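Local structure of gene activator AphA (Vibrio cholerae, 1YG2) at residues A[117-122]-A[166-171]; A[24-29]-A[35-40]; A[109-114]-A[173-178]; A[5-10]-A[41-46]. The protein activates virulence gene transcription, probably by binding DNA through a winged-helix domain, and pairs with a second subunit largely through a long helical C-terminal part. All blocks are in the same frame, centred on the assembly; numbering follows the deposited sequence.

Interaction 1 of 4, residues A[117-122]-A[166-171]; sequences ELVEES and QWADEV
Val119 drives one methyl group into Ala168, and this is the tight point of the contact. CG2 of Val119 lies 3.4 Å from CB of Ala168, closer than two methyl carbons usually pack. The other branch, CG1, is anti to the backbone N (chi1 178°). The two branches therefore divide, CG2 going to Ala168 and CG1 to Asp169. The second contact is looser. CG1 of Val119 stands 4.0 Å from OD1 of Asp169, and the two side chains cross obliquely.

At Asp169 the contact turns polar and partly exposed. The other carboxylate oxygen, OD2, forms a salt bridge with Arg123, whose charge probably eases the nearness of Glu120 and Asp169. OE2 of Glu120 and OD1 of Asp169 are 6.4 Å apart.

The contact joins helix 108-136 to helix 145-177, the long helical pair of the C-terminal part. Val119 and Ser122 also touch Trp164 on the second of these helices. Helix 95-101 covers a flank by setting Phe96 against Leu118 and Trp167, while Trp167 NE1 donates a hydrogen bond to Leu152 O of the second subunit.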
loop_
_atom_site.group_PDB
_atom_site.type_symbol
_atom_site.label_atom_id
_atom_site.label_comp_id
_atom_site.label_asym_id
_atom_site.label_seq_id
_atom_site.Cartn_x
_atom_site.Cartn_y
_atom_site.Cartn_z
ATOM N N GLU A 117 -14.520 -9.991 6.762
ATOM C CA GLU A 117 -15.247 -8.735 6.744
ATOM C C GLU A 117 -14.676 -7.775 5.709
ATOM O O GLU A 117 -15.412 -7.261 4.872
ATOM C CB GLU A 117 -15.204 -8.059 8.112
ATOM C CG GLU A 117 -15.761 -6.643 8.081
ATOM C CD GLU A 117 -14.839 -5.638 8.743
ATOM O OE1 GLU A 117 -13.639 -5.950 8.904
ATOM O OE2 GLU A 117 -15.315 -4.532 9.090
ATOM N N LEU A 118 -13.369 -7.529 5.769
ATOM C CA LEU A 118 -12.735 -6.608 4.829
ATOM C C LEU A 118 -12.753 -7.092 3.379
ATOM O O LEU A 118 -12.584 -6.300 2.449
ATOM C CB LEU A 118 -11.293 -6.308 5.260
ATOM C CG LEU A 118 -11.113 -5.244 6.353
ATOM C CD1 LEU A 118 -9.634 -5.022 6.611
ATOM C CD2 LEU A 118 -11.756 -3.931 5.920
ATOM N N VAL A 119 -12.958 -8.386 3.182
ATOM C CA VAL A 119 -13.006 -8.913 1.834
ATOM C C VAL A 119 -14.320 -8.484 1.195
ATOM O O VAL A 119 -14.349 -8.043 0.045
ATOM C CB VAL A 119 -12.913 -10.451 1.821
ATOM C CG1 VAL A 119 -13.005 -10.962 0.402
ATOM C CG2 VAL A 119 -11.599 -10.893 2.433
ATOM N N GLU A 120 -15.406 -8.602 1.953
ATOM C CA GLU A 120 -16.719 -8.228 1.446
ATOM C C GLU A 120 -16.778 -6.751 1.096
ATOM O O GLU A 120 -17.352 -6.372 0.075
ATOM C CB GLU A 120 -17.804 -8.586 2.462
ATOM C CG GLU A 120 -17.993 -10.089 2.631
ATOM C CD GLU A 120 -18.267 -10.804 1.310
ATOM O OE1 GLU A 120 -19.207 -10.393 0.592
ATOM O OE2 GLU A 120 -17.547 -11.778 0.993
ATOM N N GLU A 121 -16.184 -5.913 1.936
ATOM C CA GLU A 121 -16.162 -4.486 1.661
ATOM C C GLU A 121 -15.379 -4.284 0.369
ATOM O O GLU A 121 -15.814 -3.559 -0.527
ATOM C CB GLU A 121 -15.474 -3.738 2.795
ATOM C CG GLU A 121 -16.207 -3.802 4.118
ATOM C CD GLU A 121 -15.362 -3.273 5.259
ATOM O OE1 GLU A 121 -14.834 -2.147 5.125
ATOM O OE2 GLU A 121 -15.225 -3.980 6.285
ATOM N N SER A 122 -14.221 -4.936 0.283
ATOM C CA SER A 122 -13.378 -4.836 -0.902
ATOM C C SER A 122 -14.180 -5.241 -2.126
ATOM O O SER A 122 -14.067 -4.619 -3.180
ATOM C CB SER A 122 -12.155 -5.742 -0.773
ATOM O OG SER A 122 -11.305 -5.297 0.261
ATOM N N GLN A 166 -8.209 -11.722 -4.109
ATOM C CA GLN A 166 -7.756 -13.052 -4.508
ATOM C C GLN A 166 -6.877 -13.634 -3.390
ATOM O O GLN A 166 -6.997 -14.805 -3.031
ATOM C CB GLN A 166 -6.957 -12.952 -5.807
ATOM C CG GLN A 166 -6.602 -14.278 -6.434
ATOM C CD GLN A 166 -5.803 -14.120 -7.725
ATOM O OE1 GLN A 166 -6.201 -13.393 -8.633
ATOM N NE2 GLN A 166 -4.673 -14.809 -7.809
ATOM N N TRP A 167 -5.994 -12.806 -2.838
ATOM C CA TRP A 167 -5.105 -13.247 -1.766
ATOM C C TRP A 167 -5.879 -13.588 -0.492
ATOM O O TRP A 167 -5.664 -14.629 0.125
ATOM C CB TRP A 167 -4.083 -12.157 -1.435
ATOM C CG TRP A 167 -3.192 -12.555 -0.315
ATOM C CD1 TRP A 167 -2.257 -13.548 -0.331
ATOM C CD2 TRP A 167 -3.193 -12.024 1.011
ATOM N NE1 TRP A 167 -1.679 -13.674 0.908
ATOM C CE2 TRP A 167 -2.238 -12.751 1.755
ATOM C CE3 TRP A 167 -3.919 -11.009 1.655
ATOM C CZ2 TRP A 167 -1.976 -12.496 3.104
ATOM C CZ3 TRP A 167 -3.662 -10.750 2.997
ATOM C CH2 TRP A 167 -2.698 -11.498 3.709
ATOM N N ALA A 168 -6.767 -12.685 -0.096
ATOM C CA ALA A 168 -7.573 -12.864 1.103
ATOM C C ALA A 168 -8.327 -14.187 1.056
ATOM O O ALA A 168 -8.392 -14.906 2.057
ATOM C CB ALA A 168 -8.536 -11.707 1.242
ATOM N N ASP A 169 -8.896 -14.517 -0.101
ATOM C CA ASP A 169 -9.614 -15.781 -0.230
ATOM C C ASP A 169 -8.655 -16.942 -0.018
ATOM O O ASP A 169 -9.002 -17.928 0.626
ATOM C CB ASP A 169 -10.263 -15.924 -1.609
ATOM C CG ASP A 169 -11.464 -15.022 -1.790
ATOM O OD1 ASP A 169 -12.087 -14.633 -0.775
ATOM O OD2 ASP A 169 -11.791 -14.715 -2.960
ATOM N N GLU A 170 -7.445 -16.838 -0.566
ATOM C CA GLU A 170 -6.474 -17.914 -0.389
ATOM C C GLU A 170 -6.168 -18.119 1.087
ATOM O O GLU A 170 -6.035 -19.249 1.549
ATOM C CB GLU A 170 -5.179 -17.615 -1.140
ATOM C CG GLU A 170 -5.275 -17.865 -2.621
ATOM C CD GLU A 170 -3.925 -17.838 -3.298
ATOM O OE1 GLU A 170 -2.956 -18.402 -2.745
ATOM O OE2 GLU A 170 -3.833 -17.263 -4.396
ATOM N N VAL A 171 -6.054 -17.022 1.825
ATOM C CA VAL A 171 -5.778 -17.113 3.250
ATOM C C VAL A 171 -6.976 -17.734 3.952
ATOM O O VAL A 171 -6.829 -18.660 4.746
ATOM C CB VAL A 171 -5.521 -15.729 3.865
ATOM C CG1 VAL A 171 -5.398 -15.854 5.380
ATOM C CG2 VAL A 171 -4.256 -15.121 3.269
#

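Interaction 2 of 4, residues A[24-29]-A[35-40]; sequences EFSASI and ASHQQV
Phe25 presents a ring face to Val40 and meets Ala35 obliquely. CG2 of Val40 sits over the ring centre, 3.8 Å from the centroid and 9° off the ring normal, a well-aimed CH-pi contact. CG1 of Val40 is anti to the backbone N (chi1 173°), which leaves CG2 as the branch that covers the ring. On the opposite face lies CG2 of Ile29, offset toward the rim, so the ring is clamped between two aliphatic groups. The methyl of Ala35 approaches CD2 of Phe25 to 3.8 Å.

A second ring lies further out. His37 turns its edge to Ser26, with CE1 4.4 Å from CB of the serine. This contact is loose and exposed.

A water lies in the plane of the Phe25 ring, at its edge. It accepts from Ala35 N at 3.2 Å. Its very short approach to Phe25 O is doubtful in detail.

Ser36 and Gln39 form a capping box at the start of helix 37-49. Gln39 N donates to Ser36 OG at 3.1 Å. Ser36 N donates to Gln39 OE1, in the carbonyl plane and on a lone pair.

Helices 18-25 and 37-49 fit the helix-turn-helix of a winged-helix domain. Shape and dispersion over the Phe25 ring hold them together here, while the capping box satisfies two backbone N-H groups at the helix start.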
loop_
_atom_site.group_PDB
_atom_site.type_symbol
_atom_site.label_atom_id
_atom_site.label_comp_id
_atom_site.label_asym_id
_atom_site.label_seq_id
_atom_site.Cartn_x
_atom_site.Cartn_y
_atom_site.Cartn_z
ATOM N N GLU A 24 -13.734 17.729 -6.858
ATOM C CA GLU A 24 -12.808 16.801 -7.492
ATOM C C GLU A 24 -12.469 15.680 -6.520
ATOM O O GLU A 24 -12.449 14.509 -6.899
ATOM C CB GLU A 24 -11.513 17.514 -7.899
ATOM C CG GLU A 24 -11.661 18.583 -8.974
ATOM C CD GLU A 24 -12.228 18.036 -10.266
ATOM O OE1 GLU A 24 -11.826 16.925 -10.673
ATOM O OE2 GLU A 24 -13.070 18.723 -10.881
ATOM N N PHE A 25 -12.210 16.047 -5.267
ATOM C CA PHE A 25 -11.858 15.080 -4.235
ATOM C C PHE A 25 -12.977 14.098 -3.892
ATOM O O PHE A 25 -12.714 13.005 -3.385
ATOM C CB PHE A 25 -11.371 15.793 -2.963
ATOM C CG PHE A 25 -9.940 16.284 -3.042
ATOM C CD1 PHE A 25 -9.633 17.503 -3.633
ATOM C CD2 PHE A 25 -8.899 15.507 -2.550
ATOM C CE1 PHE A 25 -8.300 17.948 -3.727
ATOM C CE2 PHE A 25 -7.564 15.942 -2.640
ATOM C CZ PHE A 25 -7.269 17.164 -3.233
ATOM N N SER A 26 -14.223 14.475 -4.153
ATOM C CA SER A 26 -15.328 13.561 -3.886
ATOM C C SER A 26 -15.678 12.873 -5.202
ATOM O O SER A 26 -16.624 12.095 -5.271
ATOM C CB SER A 26 -16.544 14.307 -3.326
ATOM O OG SER A 26 -17.042 15.258 -4.249
ATOM N N ALA A 27 -14.898 13.169 -6.244
ATOM C CA ALA A 27 -15.097 12.564 -7.556
ATOM C C ALA A 27 -13.844 11.795 -8.012
ATOM O O ALA A 27 -13.304 10.977 -7.258
ATOM C CB ALA A 27 -15.475 13.627 -8.586
ATOM N N SER A 28 -13.375 12.068 -9.228
ATOM C CA SER A 28 -12.218 11.373 -9.789
ATOM C C SER A 28 -10.968 11.336 -8.910
ATOM O O SER A 28 -10.266 10.324 -8.874
ATOM C CB SER A 28 -11.849 11.962 -11.156
ATOM O OG SER A 28 -11.314 13.272 -11.034
ATOM N N ILE A 29 -10.674 12.426 -8.208
ATOM C CA ILE A 29 -9.485 12.435 -7.357
ATOM C C ILE A 29 -9.637 11.408 -6.236
ATOM O O ILE A 29 -8.649 10.865 -5.736
ATOM C CB ILE A 29 -9.209 13.844 -6.778
ATOM C CG1 ILE A 29 -8.816 14.783 -7.919
ATOM C CG2 ILE A 29 -8.091 13.784 -5.746
ATOM C CD1 ILE A 29 -8.401 16.169 -7.484
ATOM N N ALA A 35 -9.167 12.610 0.879
ATOM C CA ALA A 35 -9.021 13.797 1.724
ATOM C C ALA A 35 -10.395 14.433 1.923
ATOM O O ALA A 35 -11.197 14.471 0.996
ATOM C CB ALA A 35 -8.063 14.807 1.074
ATOM N N SER A 36 -10.671 14.931 3.125
ATOM C CA SER A 36 -11.967 15.565 3.398
ATOM C C SER A 36 -11.987 17.017 2.946
ATOM O O SER A 36 -10.942 17.656 2.842
ATOM C CB SER A 36 -12.271 15.530 4.889
ATOM O OG SER A 36 -11.358 16.348 5.602
ATOM N N HIS A 37 -13.183 17.537 2.680
ATOM C CA HIS A 37 -13.340 18.929 2.265
ATOM C C HIS A 37 -12.574 19.798 3.253
ATOM O O HIS A 37 -11.935 20.782 2.878
ATOM C CB HIS A 37 -14.823 19.326 2.279
ATOM C CG HIS A 37 -15.555 19.000 1.015
ATOM N ND1 HIS A 37 -15.527 17.748 0.434
ATOM C CD2 HIS A 37 -16.342 19.763 0.218
ATOM C CE1 HIS A 37 -16.261 17.756 -0.664
ATOM N NE2 HIS A 37 -16.766 18.968 -0.820
ATOM N N GLN A 38 -12.641 19.410 4.522
ATOM C CA GLN A 38 -11.968 20.128 5.589
ATOM C C GLN A 38 -10.477 20.207 5.280
ATOM O O GLN A 38 -9.941 21.284 5.018
ATOM C CB GLN A 38 -12.187 19.398 6.914
ATOM C CG GLN A 38 -12.545 20.299 8.082
ATOM C CD GLN A 38 -11.462 21.310 8.405
ATOM O OE1 GLN A 38 -11.218 22.245 7.641
ATOM N NE2 GLN A 38 -10.804 21.127 9.544
ATOM N N GLN A 39 -9.824 19.049 5.310
ATOM C CA GLN A 39 -8.399 18.942 5.035
ATOM C C GLN A 39 -8.029 19.755 3.803
ATOM O O GLN A 39 -7.013 20.449 3.789
ATOM C CB GLN A 39 -8.017 17.480 4.808
ATOM C CG GLN A 39 -8.325 16.565 5.974
ATOM C CD GLN A 39 -8.076 15.102 5.646
ATOM O OE1 GLN A 39 -8.674 14.546 4.724
ATOM N NE2 GLN A 39 -7.194 14.471 6.409
ATOM N N VAL A 40 -8.864 19.672 2.772
ATOM C CA VAL A 40 -8.619 20.396 1.537
ATOM C C VAL A 40 -8.601 21.908 1.757
ATOM O O VAL A 40 -7.651 22.583 1.348
ATOM C CB VAL A 40 -9.659 20.026 0.472
ATOM C CG1 VAL A 40 -9.497 20.906 -0.752
ATOM C CG2 VAL A 40 -9.484 18.564 0.083
HETATM O O HOH W 1 -10.895 12.496 -1.815
#

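Interaction 3 of 4, residues A[109-114]-A[173-178]; sequences EPYRLQ and AELNAM
Arg112 and Asn176 make the polar part of this contact. One oxygen, OD1 of Asn176, takes two N-H groups of the guanidinium. It lies 2.8 Å from NE and 2.8 Å from NH2 of Arg112. Both bonds are weak, because the N-H groups point past the oxygen, at angles of 129° and 128°. OD1 lies at the edge of the guanidinium, near its plane, and the guanidinium and amide planes are nearly coplanar. NH2 of Arg112 also comes within 2.9 Å of ND2 of Asn176. These are two donors, so no bond results, and the fit is imperfect. The arginine reaches this far because its chain is extended from CG to NE. Asn176 itself is exposed.

The apolar part is more buried. CD1 of Leu175 meets CD2 of Tyr111 at 4.2 Å, and the two side chains cross at about a right angle. Between the polar and apolar parts, CB of Leu175 lies 4.2 Å from NE of Arg112, obliquely to the guanidinium.

The contact ties a turn near the start of helix 108-136 to the end part of helix 145-177. The axes of the two short segments run at 147°, roughly antiparallel, and come within 11.1 Å. Helix 95-101 adds Lys99 and Leu100 beside Tyr111, whose hydroxyl has a weak bond to Phe96 O. Phe83 of the second subunit packs on Tyr111 as well, so this end of the helix pair also belongs to the dimer interface.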
loop_
_atom_site.group_PDB
_atom_site.type_symbol
_atom_site.label_atom_id
_atom_site.label_comp_id
_atom_site.label_asym_id
_atom_site.label_seq_id
_atom_site.Cartn_x
_atom_site.Cartn_y
_atom_site.Cartn_z
ATOM N N GLU A 109 -9.538 -17.191 15.162
ATOM C CA GLU A 109 -10.934 -16.757 15.113
ATOM C C GLU A 109 -11.119 -15.267 14.823
ATOM O O GLU A 109 -11.713 -14.898 13.811
ATOM C CB GLU A 109 -11.626 -17.102 16.433
ATOM C CG GLU A 109 -10.854 -18.110 17.281
ATOM C CD GLU A 109 -11.269 -18.089 18.743
ATOM O OE1 GLU A 109 -11.126 -17.029 19.395
ATOM O OE2 GLU A 109 -11.737 -19.136 19.240
ATOM N N PRO A 110 -10.617 -14.391 15.713
ATOM C CA PRO A 110 -10.748 -12.943 15.524
ATOM C C PRO A 110 -10.233 -12.481 14.169
ATOM O O PRO A 110 -10.871 -11.679 13.496
ATOM C CB PRO A 110 -9.911 -12.362 16.665
ATOM C CG PRO A 110 -10.000 -13.401 17.716
ATOM C CD PRO A 110 -9.835 -14.677 16.928
ATOM N N TYR A 111 -9.072 -12.992 13.779
ATOM C CA TYR A 111 -8.472 -12.609 12.513
ATOM C C TYR A 111 -9.338 -13.004 11.325
ATOM O O TYR A 111 -9.642 -12.178 10.465
ATOM C CB TYR A 111 -7.088 -13.245 12.361
ATOM C CG TYR A 111 -6.356 -12.749 11.136
ATOM C CD1 TYR A 111 -6.091 -11.392 10.971
ATOM C CD2 TYR A 111 -5.966 -13.625 10.125
ATOM C CE1 TYR A 111 -5.458 -10.916 9.832
ATOM C CE2 TYR A 111 -5.331 -13.160 8.981
ATOM C CZ TYR A 111 -5.081 -11.804 8.841
ATOM O OH TYR A 111 -4.454 -11.330 7.715
ATOM N N ARG A 112 -9.725 -14.274 11.289
ATOM C CA ARG A 112 -10.547 -14.812 10.215
ATOM C C ARG A 112 -11.800 -13.986 9.970
ATOM O O ARG A 112 -12.214 -13.800 8.828
ATOM C CB ARG A 112 -10.944 -16.249 10.537
ATOM C CG ARG A 112 -11.580 -16.978 9.383
ATOM C CD ARG A 112 -11.727 -18.464 9.678
ATOM N NE ARG A 112 -12.021 -19.214 8.460
ATOM C CZ ARG A 112 -13.093 -19.010 7.698
ATOM N NH1 ARG A 112 -13.983 -18.083 8.031
ATOM N NH2 ARG A 112 -13.262 -19.717 6.588
ATOM N N LEU A 113 -12.399 -13.488 11.044
ATOM C CA LEU A 113 -13.610 -12.692 10.938
ATOM C C LEU A 113 -13.306 -11.285 10.445
ATOM O O LEU A 113 -14.067 -10.710 9.668
ATOM C CB LEU A 113 -14.313 -12.632 12.294
ATOM C CG LEU A 113 -14.680 -13.993 12.889
ATOM C CD1 LEU A 113 -15.277 -13.787 14.274
ATOM C CD2 LEU A 113 -15.662 -14.724 11.976
ATOM N N GLN A 114 -12.190 -10.728 10.899
ATOM C CA GLN A 114 -11.801 -9.390 10.478
ATOM C C GLN A 114 -11.388 -9.406 9.006
ATOM O O GLN A 114 -11.554 -8.420 8.292
ATOM C CB GLN A 114 -10.650 -8.877 11.347
ATOM C CG GLN A 114 -11.046 -8.634 12.804
ATOM C CD GLN A 114 -9.867 -8.265 13.694
ATOM O OE1 GLN A 114 -9.134 -7.311 13.421
ATOM N NE2 GLN A 114 -9.685 -9.021 14.774
ATOM N N ALA A 173 -9.019 -19.740 2.993
ATOM C CA ALA A 173 -9.072 -21.174 2.747
ATOM C C ALA A 173 -8.114 -21.913 3.671
ATOM O O ALA A 173 -8.501 -22.871 4.335
ATOM C CB ALA A 173 -8.727 -21.471 1.299
ATOM N N GLU A 174 -6.862 -21.468 3.708
ATOM C CA GLU A 174 -5.854 -22.097 4.551
ATOM C C GLU A 174 -6.265 -22.111 6.014
ATOM O O GLU A 174 -5.984 -23.064 6.740
ATOM C CB GLU A 174 -4.517 -21.368 4.422
ATOM C CG GLU A 174 -3.874 -21.454 3.052
ATOM C CD GLU A 174 -3.557 -22.876 2.637
ATOM O OE1 GLU A 174 -2.970 -23.624 3.447
ATOM O OE2 GLU A 174 -3.895 -23.241 1.494
ATOM N N LEU A 175 -6.923 -21.044 6.448
ATOM C CA LEU A 175 -7.354 -20.945 7.834
ATOM C C LEU A 175 -8.386 -22.015 8.206
ATOM O O LEU A 175 -8.768 -22.136 9.371
ATOM C CB LEU A 175 -7.893 -19.535 8.116
ATOM C CG LEU A 175 -6.809 -18.446 8.184
ATOM C CD1 LEU A 175 -7.433 -17.068 8.292
ATOM C CD2 LEU A 175 -5.904 -18.708 9.378
ATOM N N ASN A 176 -8.818 -22.798 7.218
ATOM C CA ASN A 176 -9.782 -23.874 7.452
ATOM C C ASN A 176 -9.097 -25.229 7.351
ATOM O O ASN A 176 -9.190 -26.054 8.255
ATOM C CB ASN A 176 -10.929 -23.827 6.437
ATOM C CG ASN A 176 -11.676 -22.513 6.459
ATOM O OD1 ASN A 176 -11.757 -21.847 7.489
ATOM N ND2 ASN A 176 -12.243 -22.139 5.317
ATOM N N ALA A 177 -8.410 -25.449 6.238
ATOM C CA ALA A 177 -7.711 -26.703 6.001
ATOM C C ALA A 177 -6.664 -27.020 7.065
ATOM O O ALA A 177 -6.173 -28.148 7.131
ATOM C CB ALA A 177 -7.060 -26.684 4.621
ATOM N N MET A 178 -6.317 -26.031 7.889
ATOM C CA MET A 178 -5.327 -26.233 8.947
ATOM C C MET A 178 -6.017 -26.707 10.221
ATOM O O MET A 178 -5.494 -27.554 10.948
ATOM C CB MET A 178 -4.566 -24.935 9.249
ATOM C CG MET A 178 -5.396 -23.879 9.990
ATOM S SD MET A 178 -4.422 -22.588 10.826
ATOM C CE MET A 178 -4.088 -23.398 12.419
#

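Interaction 4 of 4, residues A[5-10]-A[41-46]; sequences HVILTV and YRELNK
Ile7 meets Glu43 and Leu44, and the one flat group among these three is the carboxylate of Glu43. Ile7 touches the stem below that carboxylate, whose carbon CD stays 5.2 Å from CD1 of Ile7. The ring of Phe25, on helix 18-25, borders the same isoleucine, with CZ 3.7 Å from CG1 of Ile7, whereas the ring of His5 stacks with Trp82 as a neighbour on helix 3-13.

The tip of Ile7 does the closest work. Its CD1 lies 3.7 Å from CG and 3.8 Å from CB of Glu43. Glu43 sets CG anti to its backbone N (chi1 -168°), then bends at chi2 (58°). Its aliphatic stem thereby packs on Ile7.

Helix 3-13 and helix 37-49 belong to the three-helix bundle of a winged-helix domain, as in the PadR-like family. Helix 37-49 probably corresponds to the recognition helix, and Ile7 packs against the side of it that faces helix 3-13.

The other branch of Ile7, CG2, is 4.1 Å from CD2 of Leu44. Leu44 also rests on Ile21. On helix 3-13, the hydroxyl of Thr9 returns a bond to His5 O, with OG1 2.7 Å from that oxygen. OG1 and N of Thr9 reach it from opposite faces of the carbonyl plane. Thr9 and Val6 further pack on Ala102 and Ala98 of the second subunit.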
loop_
_atom_site.group_PDB
_atom_site.type_symbol
_atom_site.label_atom_id
_atom_site.label_comp_id
_atom_site.label_asym_id
_atom_site.label_seq_id
_atom_site.Cartn_x
_atom_site.Cartn_y
_atom_site.Cartn_z
ATOM N N HIS A 5 0.252 18.977 -3.712
ATOM C CA HIS A 5 0.573 18.766 -5.123
ATOM C C HIS A 5 -0.657 18.252 -5.861
ATOM O O HIS A 5 -0.866 18.548 -7.036
ATOM C CB HIS A 5 1.734 17.787 -5.279
ATOM C CG HIS A 5 2.938 18.170 -4.489
ATOM N ND1 HIS A 5 3.243 17.593 -3.271
ATOM C CD2 HIS A 5 3.864 19.139 -4.687
ATOM C CE1 HIS A 5 4.297 18.194 -2.755
ATOM N NE2 HIS A 5 4.694 19.139 -3.595
ATOM N N VAL A 6 -1.475 17.483 -5.161
ATOM C CA VAL A 6 -2.693 16.960 -5.756
ATOM C C VAL A 6 -3.589 18.154 -6.078
ATOM O O VAL A 6 -4.241 18.187 -7.115
ATOM C CB VAL A 6 -3.401 15.998 -4.786
ATOM C CG1 VAL A 6 -4.789 15.625 -5.326
ATOM C CG2 VAL A 6 -2.535 14.742 -4.603
ATOM N N ILE A 7 -3.588 19.149 -5.194
ATOM C CA ILE A 7 -4.381 20.359 -5.383
ATOM C C ILE A 7 -3.754 21.253 -6.456
ATOM O O ILE A 7 -4.462 21.819 -7.296
ATOM C CB ILE A 7 -4.491 21.137 -4.069
ATOM C CG1 ILE A 7 -5.231 20.283 -3.036
ATOM C CG2 ILE A 7 -5.211 22.451 -4.298
ATOM C CD1 ILE A 7 -5.148 20.835 -1.621
ATOM N N LEU A 8 -2.434 21.382 -6.445
ATOM C CA LEU A 8 -1.772 22.203 -7.453
ATOM C C LEU A 8 -2.053 21.673 -8.859
ATOM O O LEU A 8 -2.200 22.442 -9.814
ATOM C CB LEU A 8 -0.261 22.244 -7.199
ATOM C CG LEU A 8 0.209 23.050 -5.974
ATOM C CD1 LEU A 8 1.729 23.066 -5.887
ATOM C CD2 LEU A 8 -0.284 24.471 -6.100
ATOM N N THR A 9 -2.126 20.354 -8.988
ATOM C CA THR A 9 -2.385 19.723 -10.282
ATOM C C THR A 9 -3.712 20.210 -10.846
ATOM O O THR A 9 -3.822 20.547 -12.024
ATOM C CB THR A 9 -2.450 18.195 -10.148
ATOM O OG1 THR A 9 -1.230 17.720 -9.569
ATOM C CG2 THR A 9 -2.660 17.547 -11.516
ATOM N N VAL A 10 -4.727 20.244 -10.000
ATOM C CA VAL A 10 -6.029 20.707 -10.438
ATOM C C VAL A 10 -5.895 22.117 -11.007
ATOM O O VAL A 10 -6.295 22.387 -12.136
ATOM C CB VAL A 10 -7.022 20.745 -9.260
ATOM C CG1 VAL A 10 -8.357 21.313 -9.720
ATOM C CG2 VAL A 10 -7.200 19.358 -8.685
ATOM N N TYR A 41 -9.636 22.435 2.411
ATOM C CA TYR A 41 -9.700 23.870 2.686
ATOM C C TYR A 41 -8.514 24.299 3.534
ATOM O O TYR A 41 -7.905 25.336 3.290
ATOM C CB TYR A 41 -11.005 24.223 3.398
ATOM C CG TYR A 41 -12.160 24.314 2.444
ATOM C CD1 TYR A 41 -13.302 23.531 2.617
ATOM C CD2 TYR A 41 -12.093 25.144 1.330
ATOM C CE1 TYR A 41 -14.345 23.567 1.694
ATOM C CE2 TYR A 41 -13.128 25.189 0.408
ATOM C CZ TYR A 41 -14.247 24.396 0.595
ATOM O OH TYR A 41 -15.256 24.426 -0.335
ATOM N N ARG A 42 -8.182 23.494 4.530
ATOM C CA ARG A 42 -7.056 23.812 5.385
ATOM C C ARG A 42 -5.754 23.870 4.581
ATOM O O ARG A 42 -4.939 24.769 4.788
ATOM C CB ARG A 42 -6.957 22.787 6.519
ATOM C CG ARG A 42 -8.064 22.951 7.567
ATOM C CD ARG A 42 -7.931 21.966 8.726
ATOM N NE ARG A 42 -8.215 20.594 8.315
ATOM C CZ ARG A 42 -8.328 19.569 9.155
ATOM N NH1 ARG A 42 -8.181 19.760 10.458
ATOM N NH2 ARG A 42 -8.595 18.353 8.697
ATOM N N GLU A 43 -5.573 22.933 3.652
ATOM C CA GLU A 43 -4.362 22.903 2.837
ATOM C C GLU A 43 -4.331 24.104 1.909
ATOM O O GLU A 43 -3.288 24.720 1.725
ATOM C CB GLU A 43 -4.291 21.614 2.015
ATOM C CG GLU A 43 -2.943 21.363 1.355
ATOM C CD GLU A 43 -1.799 21.296 2.362
ATOM O OE1 GLU A 43 -1.987 20.699 3.439
ATOM O OE2 GLU A 43 -0.707 21.828 2.074
ATOM N N LEU A 44 -5.476 24.429 1.322
ATOM C CA LEU A 44 -5.569 25.578 0.432
ATOM C C LEU A 44 -5.149 26.834 1.184
ATOM O O LEU A 44 -4.526 27.735 0.626
ATOM C CB LEU A 44 -7.001 25.748 -0.065
ATOM C CG LEU A 44 -7.323 25.161 -1.439
ATOM C CD1 LEU A 44 -8.823 25.306 -1.691
ATOM C CD2 LEU A 44 -6.507 25.877 -2.529
ATOM N N ASN A 45 -5.511 26.878 2.460
ATOM C CA ASN A 45 -5.182 28.003 3.325
ATOM C C ASN A 45 -3.664 28.095 3.485
ATOM O O ASN A 45 -3.072 29.148 3.257
ATOM C CB ASN A 45 -5.849 27.806 4.689
ATOM C CG ASN A 45 -5.684 28.997 5.589
ATOM O OD1 ASN A 45 -6.285 30.048 5.362
ATOM N ND2 ASN A 45 -4.866 28.850 6.621
ATOM N N LYS A 46 -3.039 26.986 3.877
ATOM C CA LYS A 46 -1.587 26.941 4.053
ATOM C C LYS A 46 -0.880 27.295 2.759
ATOM O O LYS A 46 0.161 27.947 2.769
ATOM C CB LYS A 46 -1.123 25.549 4.506
ATOM C CG LYS A 46 -1.362 25.236 5.983
ATOM C CD LYS A 46 -0.603 23.972 6.435
ATOM C CE LYS A 46 -0.639 23.819 7.968
ATOM N NZ LYS A 46 0.079 22.606 8.487
#

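In the fold
The four contacts fall into two groups on opposite sides of the chain's centre. Interactions 2 and 4 lie in the winged-helix part, with centres 10 Å apart, and share helix 37-49. They touch directly, for example CD1 of Ile29 on CG2 of Val10 at 3.6 Å. Interaction 2 is nested in the loop that interaction 4 closes. Interactions 1 and 3 lie in the C-terminal part, with centres 11 Å apart. Both join helix 108-136 to helix 145-177. Along the chain, interaction 1 is nested inside the loop closed by interaction 3. The groups do not touch. Interactions 1 and 2 have centres 27 Å apart, and interactions 3 and 4 about 43 Å. Interactions 1, 3 and 4 also border the second subunit.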